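Local structure of gamma-glutamyltranspeptidase (Streptomyces lincolnensis, 6J3A) at residues S17-V29 / A39-E51. The protein probably acts as a gamma-glutamyltranspeptidase-like enzyme of the N-terminal nucleophile hydrolase superfamily, related to LmbA. Numbering follows the deposited sequence.
Sequences STHWLASQSAMAV and AAVAGAFVLHVVE
Thr18 and Glu51 form the one direct hydrogen bond between the segments: the hydroxyl OG1 donates to OE2 at 2.7 Å, meeting the carboxylate on its syn side, 16° out of plane. A chi1 of 52° tucks Thr18 OG1 between its own backbone N and carbonyl carbon, where it faces Glu51 OE2, and the two side chains run roughly perpendicular to each other. Beside this pair, a water takes up a second polar link, donating to Val50 O and lying 2.9 Å from His19 NE2. The other ring nitrogen, ND1, accepts a weak bond from Leu21 N, so that His19 N-caps helix 20-31.

A CH-pi contact brings Val50 CG2 over the centre of the imidazole, 3.6 Å from its centroid, while CG1 of the same valine presses on Leu21 CD1. Replacing Glu51 with an alanine would probably leave the Thr18 hydroxyl without its acceptor across the contact.

Farther along, the nearly antiparallel helices pack through small residues, their axes 7.7 Å apart. Ala22 CB rests on Gly43 O, 3.6 Å away; a side chain at Gly43 would come tight against Ala26 CB, which itself lies 3.3 Å from Ala39 O. Val46 divides its two methyls, CG1 against Ala22 CA and CG2 against Ser25 CB and OG, the latter turned back to Leu21 O (2.6 Å). Val29 CG2 meets Ala42 CB, and Tyr133 of helix 127-140 packs on both Val29 and Val46. The contact thus combines close apolar packing along the two helices with a buried polar end, where the Thr18 hydroxyl meets the Glu51 carboxylate and the water separately links His19 NE2 to Val50 O.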
ATOM      1  N   SER A  17       5.484  -1.665  -8.056  1.00 30.04           N
ATOM      2  CA  SER A  17       6.793  -1.056  -8.298  1.00 29.67           C
ATOM      3  C   SER A  17       7.685  -1.150  -7.085  1.00 29.42           C
ATOM      4  O   SER A  17       7.272  -1.577  -6.002  1.00 28.85           O
ATOM      5  CB  SER A  17       6.656   0.435  -8.627  1.00 30.13           C
ATOM      6  OG  SER A  17       6.224   0.616  -9.947  1.00 33.16           O
ATOM      7  N   THR A  18       8.921  -0.714  -7.304  1.00 29.40           N
ATOM      8  CA  THR A  18       9.887  -0.441  -6.245  1.00 29.83           C
ATOM      9  C   THR A  18       9.761   0.980  -5.679  1.00 30.14           C
ATOM     10  O   THR A  18      10.591   1.364  -4.857  1.00 31.80           O
ATOM     11  CB  THR A  18      11.343  -0.651  -6.747  1.00 28.76           C
ATOM     12  OG1 THR A  18      11.557   0.080  -7.962  1.00 27.75           O
ATOM     13  CG2 THR A  18      11.618  -2.115  -6.987  1.00 27.70           C
ATOM     14  N   HIS A  19       8.738   1.736  -6.107  1.00 29.75           N
ATOM     15  CA  HIS A  19       8.450   3.090  -5.616  1.00 29.43           C
ATOM     16  C   HIS A  19       6.985   3.496  -5.808  1.00 29.30           C
ATOM     17  O   HIS A  19       6.453   3.461  -6.925  1.00 30.53           O
ATOM     18  CB  HIS A  19       9.329   4.111  -6.315  1.00 29.80           C
ATOM     19  CG  HIS A  19       9.572   5.349  -5.513  1.00 29.79           C
ATOM     20  ND1 HIS A  19       8.577   6.252  -5.211  1.00 29.69           N
ATOM     21  CD2 HIS A  19      10.708   5.845  -4.970  1.00 30.33           C
ATOM     22  CE1 HIS A  19       9.087   7.248  -4.510  1.00 30.13           C
ATOM     23  NE2 HIS A  19      10.378   7.023  -4.347  1.00 30.76           N
ATOM     24  N   TRP A  20       6.362   3.933  -4.716  1.00 28.31           N
ATOM     25  CA  TRP A  20       4.915   4.199  -4.663  1.00 27.50           C
ATOM     26  C   TRP A  20       4.451   5.255  -5.682  1.00 27.13           C
ATOM     27  O   TRP A  20       3.367   5.140  -6.252  1.00 27.39           O
ATOM     28  CB  TRP A  20       4.481   4.597  -3.230  1.00 26.42           C
ATOM     29  CG  TRP A  20       4.977   5.941  -2.792  1.00 26.15           C
ATOM     30  CD1 TRP A  20       4.381   7.152  -3.015  1.00 25.56           C
ATOM     31  CD2 TRP A  20       6.183   6.214  -2.067  1.00 26.36           C
ATOM     32  NE1 TRP A  20       5.145   8.162  -2.485  1.00 25.42           N
ATOM     33  CE2 TRP A  20       6.259   7.618  -1.901  1.00 26.15           C
ATOM     34  CE3 TRP A  20       7.216   5.414  -1.558  1.00 26.25           C
ATOM     35  CZ2 TRP A  20       7.325   8.238  -1.230  1.00 26.27           C
ATOM     36  CZ3 TRP A  20       8.274   6.031  -0.892  1.00 26.56           C
ATOM     37  CH2 TRP A  20       8.318   7.429  -0.733  1.00 26.20           C
ATOM     38  N   LEU A  21       5.281   6.276  -5.884  1.00 26.65           N
ATOM     39  CA  LEU A  21       5.002   7.346  -6.829  1.00 26.41           C
ATOM     40  C   LEU A  21       4.857   6.796  -8.244  1.00 26.01           C
ATOM     41  O   LEU A  21       3.978   7.221  -9.003  1.00 24.40           O
ATOM     42  CB  LEU A  21       6.117   8.402  -6.786  1.00 26.81           C
ATOM     43  CG  LEU A  21       6.277   9.277  -5.528  1.00 26.83           C
ATOM     44  CD1 LEU A  21       7.521  10.138  -5.656  1.00 26.94           C
ATOM     45  CD2 LEU A  21       5.082  10.174  -5.266  1.00 26.70           C
ATOM     46  N   ALA A  22       5.711   5.835  -8.582  1.00 26.21           N
ATOM     47  CA  ALA A  22       5.669   5.208  -9.900  1.00 26.33           C
ATOM     48  C   ALA A  22       4.472   4.266 -10.027  1.00 26.30           C
ATOM     49  O   ALA A  22       3.844   4.192 -11.086  1.00 27.48           O
ATOM     50  CB  ALA A  22       6.966   4.469 -10.170  1.00 26.43           C
ATOM     51  N   SER A  23       4.157   3.553  -8.947  1.00 26.38           N
ATOM     52  CA  SER A  23       2.998   2.664  -8.933  1.00 25.84           C
ATOM     53  C   SER A  23       1.732   3.434  -9.218  1.00 26.42           C
ATOM     54  O   SER A  23       0.976   3.087 -10.130  1.00 26.40           O
ATOM     55  CB  SER A  23       2.856   1.988  -7.583  1.00 25.56           C
ATOM     56  OG  SER A  23       3.853   1.018  -7.401  1.00 25.45           O
ATOM     57  N   GLN A  24       1.524   4.491  -8.434  1.00 26.64           N
ATOM     58  CA  GLN A  24       0.293   5.270  -8.496  1.00 26.64           C
ATOM     59  C   GLN A  24       0.178   6.053  -9.801  1.00 26.42           C
ATOM     60  O   GLN A  24      -0.932   6.296 -10.279  1.00 26.68           O
ATOM     61  CB  GLN A  24       0.190   6.205  -7.280  1.00 27.16           C
ATOM     62  CG  GLN A  24      -1.109   7.007  -7.146  1.00 27.44           C
ATOM     63  CD  GLN A  24      -2.371   6.194  -7.415  1.00 28.94           C
ATOM     64  OE1 GLN A  24      -2.640   5.214  -6.722  1.00 29.42           O
ATOM     65  NE2 GLN A  24      -3.152   6.600  -8.434  1.00 28.53           N
ATOM     66  N   SER A  25       1.321   6.434 -10.372  1.00 25.99           N
ATOM     67  CA  SER A  25       1.346   7.176 -11.630  1.00 26.10           C
ATOM     68  C   SER A  25       0.926   6.248 -12.767  1.00 26.72           C
ATOM     69  O   SER A  25       0.121   6.625 -13.623  1.00 26.54           O
ATOM     70  CB  SER A  25       2.737   7.767 -11.908  1.00 25.82           C
ATOM     71  OG  SER A  25       3.090   8.759 -10.958  1.00 24.66           O
ATOM     72  N   ALA A  26       1.466   5.030 -12.753  1.00 26.83           N
ATOM     73  CA  ALA A  26       1.063   3.984 -13.698  1.00 27.63           C
ATOM     74  C   ALA A  26      -0.420   3.626 -13.543  1.00 28.17           C
ATOM     75  O   ALA A  26      -1.131   3.424 -14.523  1.00 28.52           O
ATOM     76  CB  ALA A  26       1.923   2.751 -13.496  1.00 27.81           C
ATOM     77  N   MET A  27      -0.879   3.568 -12.299  1.00 28.46           N
ATOM     78  CA  MET A  27      -2.276   3.288 -12.009  1.00 28.48           C
ATOM     79  C   MET A  27      -3.178   4.407 -12.509  1.00 28.14           C
ATOM     80  O   MET A  27      -4.269   4.145 -13.007  1.00 28.16           O
ATOM     81  CB  MET A  27      -2.468   3.119 -10.510  1.00 28.17           C
ATOM     82  CG  MET A  27      -3.852   2.665 -10.115  1.00 28.42           C
ATOM     83  SD  MET A  27      -4.104   0.962 -10.604  1.00 30.59           S
ATOM     84  CE  MET A  27      -5.887   0.845 -10.518  1.00 30.78           C
ATOM     85  N   ALA A  28      -2.723   5.646 -12.356  1.00 28.19           N
ATOM     86  CA  ALA A  28      -3.429   6.809 -12.906  1.00 29.11           C
ATOM     87  C   ALA A  28      -3.718   6.653 -14.407  1.00 29.01           C
ATOM     88  O   ALA A  28      -4.778   7.039 -14.881  1.00 28.00           O
ATOM     89  CB  ALA A  28      -2.639   8.087 -12.645  1.00 28.55           C
ATOM     90  N   VAL A  29      -2.772   6.074 -15.136  1.00 30.03           N
ATOM     91  CA  VAL A  29      -2.940   5.829 -16.560  1.00 31.15           C
ATOM     92  C   VAL A  29      -4.043   4.803 -16.811  1.00 31.63           C
ATOM     93  O   VAL A  29      -4.846   4.969 -17.736  1.00 32.45           O
ATOM     94  CB  VAL A  29      -1.604   5.405 -17.199  1.00 31.56           C
ATOM     95  CG1 VAL A  29      -1.792   4.917 -18.636  1.00 31.96           C
ATOM     96  CG2 VAL A  29      -0.631   6.578 -17.152  1.00 31.27           C
ATOM     97  N   ALA A  39       0.626   2.230 -19.081  1.00 27.26           N
ATOM     98  CA  ALA A  39       0.885   2.395 -17.661  1.00 27.34           C
ATOM     99  C   ALA A  39       2.356   2.237 -17.340  1.00 27.01           C
ATOM    100  O   ALA A  39       2.944   3.074 -16.665  1.00 27.58           O
ATOM    101  CB  ALA A  39       0.072   1.391 -16.864  1.00 27.57           C
ATOM    102  N   ALA A  40       2.940   1.157 -17.838  1.00 26.83           N
ATOM    103  CA  ALA A  40       4.325   0.830 -17.535  1.00 26.81           C
ATOM    104  C   ALA A  40       5.307   1.871 -18.080  1.00 26.84           C
ATOM    105  O   ALA A  40       6.317   2.171 -17.434  1.00 25.37           O
ATOM    106  CB  ALA A  40       4.659  -0.540 -18.077  1.00 26.89           C
ATOM    107  N   VAL A  41       5.008   2.411 -19.262  1.00 27.00           N
ATOM    108  CA  VAL A  41       5.804   3.494 -19.832  1.00 28.15           C
ATOM    109  C   VAL A  41       5.802   4.684 -18.872  1.00 27.83           C
ATOM    110  O   VAL A  41       6.868   5.157 -18.468  1.00 28.41           O
ATOM    111  CB  VAL A  41       5.314   3.910 -21.238  1.00 29.72           C
ATOM    112  CG1 VAL A  41       6.050   5.157 -21.729  1.00 30.82           C
ATOM    113  CG2 VAL A  41       5.551   2.783 -22.234  1.00 29.79           C
ATOM    114  N   ALA A  42       4.614   5.136 -18.483  1.00 26.97           N
ATOM    115  CA  ALA A  42       4.486   6.247 -17.528  1.00 26.40           C
ATOM    116  C   ALA A  42       5.264   6.016 -16.244  1.00 25.93           C
ATOM    117  O   ALA A  42       6.054   6.863 -15.823  1.00 25.58           O
ATOM    118  CB  ALA A  42       3.035   6.484 -17.196  1.00 26.06           C
ATOM    119  N   GLY A  43       5.032   4.860 -15.636  1.00 24.91           N
ATOM    120  CA  GLY A  43       5.733   4.471 -14.417  1.00 25.24           C
ATOM    121  C   GLY A  43       7.245   4.471 -14.560  1.00 25.32           C
ATOM    122  O   GLY A  43       7.955   4.862 -13.641  1.00 25.13           O
ATOM    123  N   ALA A  44       7.733   4.044 -15.721  1.00 26.15           N
ATOM    124  CA  ALA A  44       9.172   3.917 -15.973  1.00 26.78           C
ATOM    125  C   ALA A  44       9.878   5.255 -15.972  1.00 26.81           C
ATOM    126  O   ALA A  44      10.973   5.379 -15.439  1.00 28.05           O
ATOM    127  CB  ALA A  44       9.415   3.214 -17.293  1.00 27.40           C
ATOM    128  N   PHE A  45       9.247   6.248 -16.584  1.00 26.66           N
ATOM    129  CA  PHE A  45       9.788   7.601 -16.609  1.00 26.46           C
ATOM    130  C   PHE A  45       9.653   8.289 -15.246  1.00 26.15           C
ATOM    131  O   PHE A  45      10.468   9.130 -14.890  1.00 26.91           O
ATOM    132  CB  PHE A  45       9.151   8.418 -17.740  1.00 26.41           C
ATOM    133  CG  PHE A  45       9.698   8.078 -19.102  1.00 26.23           C
ATOM    134  CD1 PHE A  45       9.283   6.936 -19.763  1.00 25.90           C
ATOM    135  CD2 PHE A  45      10.656   8.889 -19.710  1.00 26.08           C
ATOM    136  CE1 PHE A  45       9.798   6.610 -21.013  1.00 26.63           C
ATOM    137  CE2 PHE A  45      11.168   8.574 -20.964  1.00 26.03           C
ATOM    138  CZ  PHE A  45      10.742   7.430 -21.619  1.00 26.15           C
ATOM    139  N   VAL A  46       8.630   7.938 -14.484  1.00 25.79           N
ATOM    140  CA  VAL A  46       8.557   8.374 -13.096  1.00 26.28           C
ATOM    141  C   VAL A  46       9.731   7.773 -12.304  1.00 26.28           C
ATOM    142  O   VAL A  46      10.391   8.485 -11.548  1.00 26.57           O
ATOM    143  CB  VAL A  46       7.181   8.051 -12.469  1.00 26.07           C
ATOM    144  CG1 VAL A  46       7.192   8.245 -10.957  1.00 26.21           C
ATOM    145  CG2 VAL A  46       6.109   8.934 -13.101  1.00 25.89           C
ATOM    146  N   LEU A  47      10.009   6.490 -12.509  1.00 26.18           N
ATOM    147  CA  LEU A  47      11.143   5.838 -11.839  1.00 27.16           C
ATOM    148  C   LEU A  47      12.489   6.517 -12.076  1.00 27.73           C
ATOM    149  O   LEU A  47      13.325   6.563 -11.164  1.00 28.03           O
ATOM    150  CB  LEU A  47      11.250   4.369 -12.248  1.00 27.27           C
ATOM    151  CG  LEU A  47      10.228   3.415 -11.638  1.00 27.56           C
ATOM    152  CD1 LEU A  47      10.299   2.075 -12.346  1.00 27.50           C
ATOM    153  CD2 LEU A  47      10.470   3.233 -10.150  1.00 28.12           C
ATOM    154  N   HIS A  48      12.703   7.033 -13.289  1.00 28.03           N
ATOM    155  CA  HIS A  48      13.927   7.800 -13.581  1.00 28.08           C
ATOM    156  C   HIS A  48      14.062   8.917 -12.552  1.00 28.10           C
ATOM    157  O   HIS A  48      15.126   9.119 -11.958  1.00 28.49           O
ATOM    158  CB  HIS A  48      13.886   8.457 -14.963  1.00 27.69           C
ATOM    159  CG  HIS A  48      13.786   7.494 -16.097  1.00 27.29           C
ATOM    160  ND1 HIS A  48      13.205   7.829 -17.302  1.00 26.78           N
ATOM    161  CD2 HIS A  48      14.194   6.209 -16.213  1.00 27.66           C
ATOM    162  CE1 HIS A  48      13.247   6.783 -18.109  1.00 27.62           C
ATOM    163  NE2 HIS A  48      13.844   5.788 -17.473  1.00 27.54           N
ATOM    164  N   VAL A  49      12.944   9.616 -12.349  1.00 28.07           N
ATOM    165  CA  VAL A  49      12.876  10.812 -11.510  1.00 27.42           C
ATOM    166  C   VAL A  49      12.963  10.499 -10.021  1.00 27.22           C
ATOM    167  O   VAL A  49      13.604  11.244  -9.282  1.00 27.75           O
ATOM    168  CB  VAL A  49      11.591  11.623 -11.797  1.00 27.03           C
ATOM    169  CG1 VAL A  49      11.529  12.882 -10.942  1.00 27.27           C
ATOM    170  CG2 VAL A  49      11.522  12.018 -13.265  1.00 26.97           C
ATOM    171  N   VAL A  50      12.324   9.414  -9.586  1.00 27.16           N
ATOM    172  CA  VAL A  50      12.220   9.100  -8.150  1.00 27.09           C
ATOM    173  C   VAL A  50      13.208   8.061  -7.635  1.00 26.98           C
ATOM    174  O   VAL A  50      13.316   7.885  -6.426  1.00 25.49           O
ATOM    175  CB  VAL A  50      10.782   8.715  -7.743  1.00 27.67           C
ATOM    176  CG1 VAL A  50       9.810   9.801  -8.202  1.00 27.28           C
ATOM    177  CG2 VAL A  50      10.379   7.339  -8.276  1.00 27.83           C
ATOM    178  N   GLU A  51      13.909   7.382  -8.544  1.00 28.94           N
ATOM    179  CA  GLU A  51      15.028   6.505  -8.191  1.00 30.23           C
ATOM    180  C   GLU A  51      16.245   6.744  -9.106  1.00 30.51           C
ATOM    181  O   GLU A  51      16.769   5.803  -9.711  1.00 33.16           O
ATOM    182  CB  GLU A  51      14.597   5.040  -8.259  1.00 31.58           C
ATOM    183  CG  GLU A  51      13.394   4.704  -7.394  1.00 33.34           C
ATOM    184  CD  GLU A  51      13.238   3.213  -7.142  1.00 34.98           C
ATOM    185  OE1 GLU A  51      14.179   2.594  -6.602  1.00 38.41           O
ATOM    186  OE2 GLU A  51      12.171   2.657  -7.468  1.00 34.33           O
TER
HETATM  187  O   HOH W   1      12.638   8.879  -4.039  1.00 34.58           O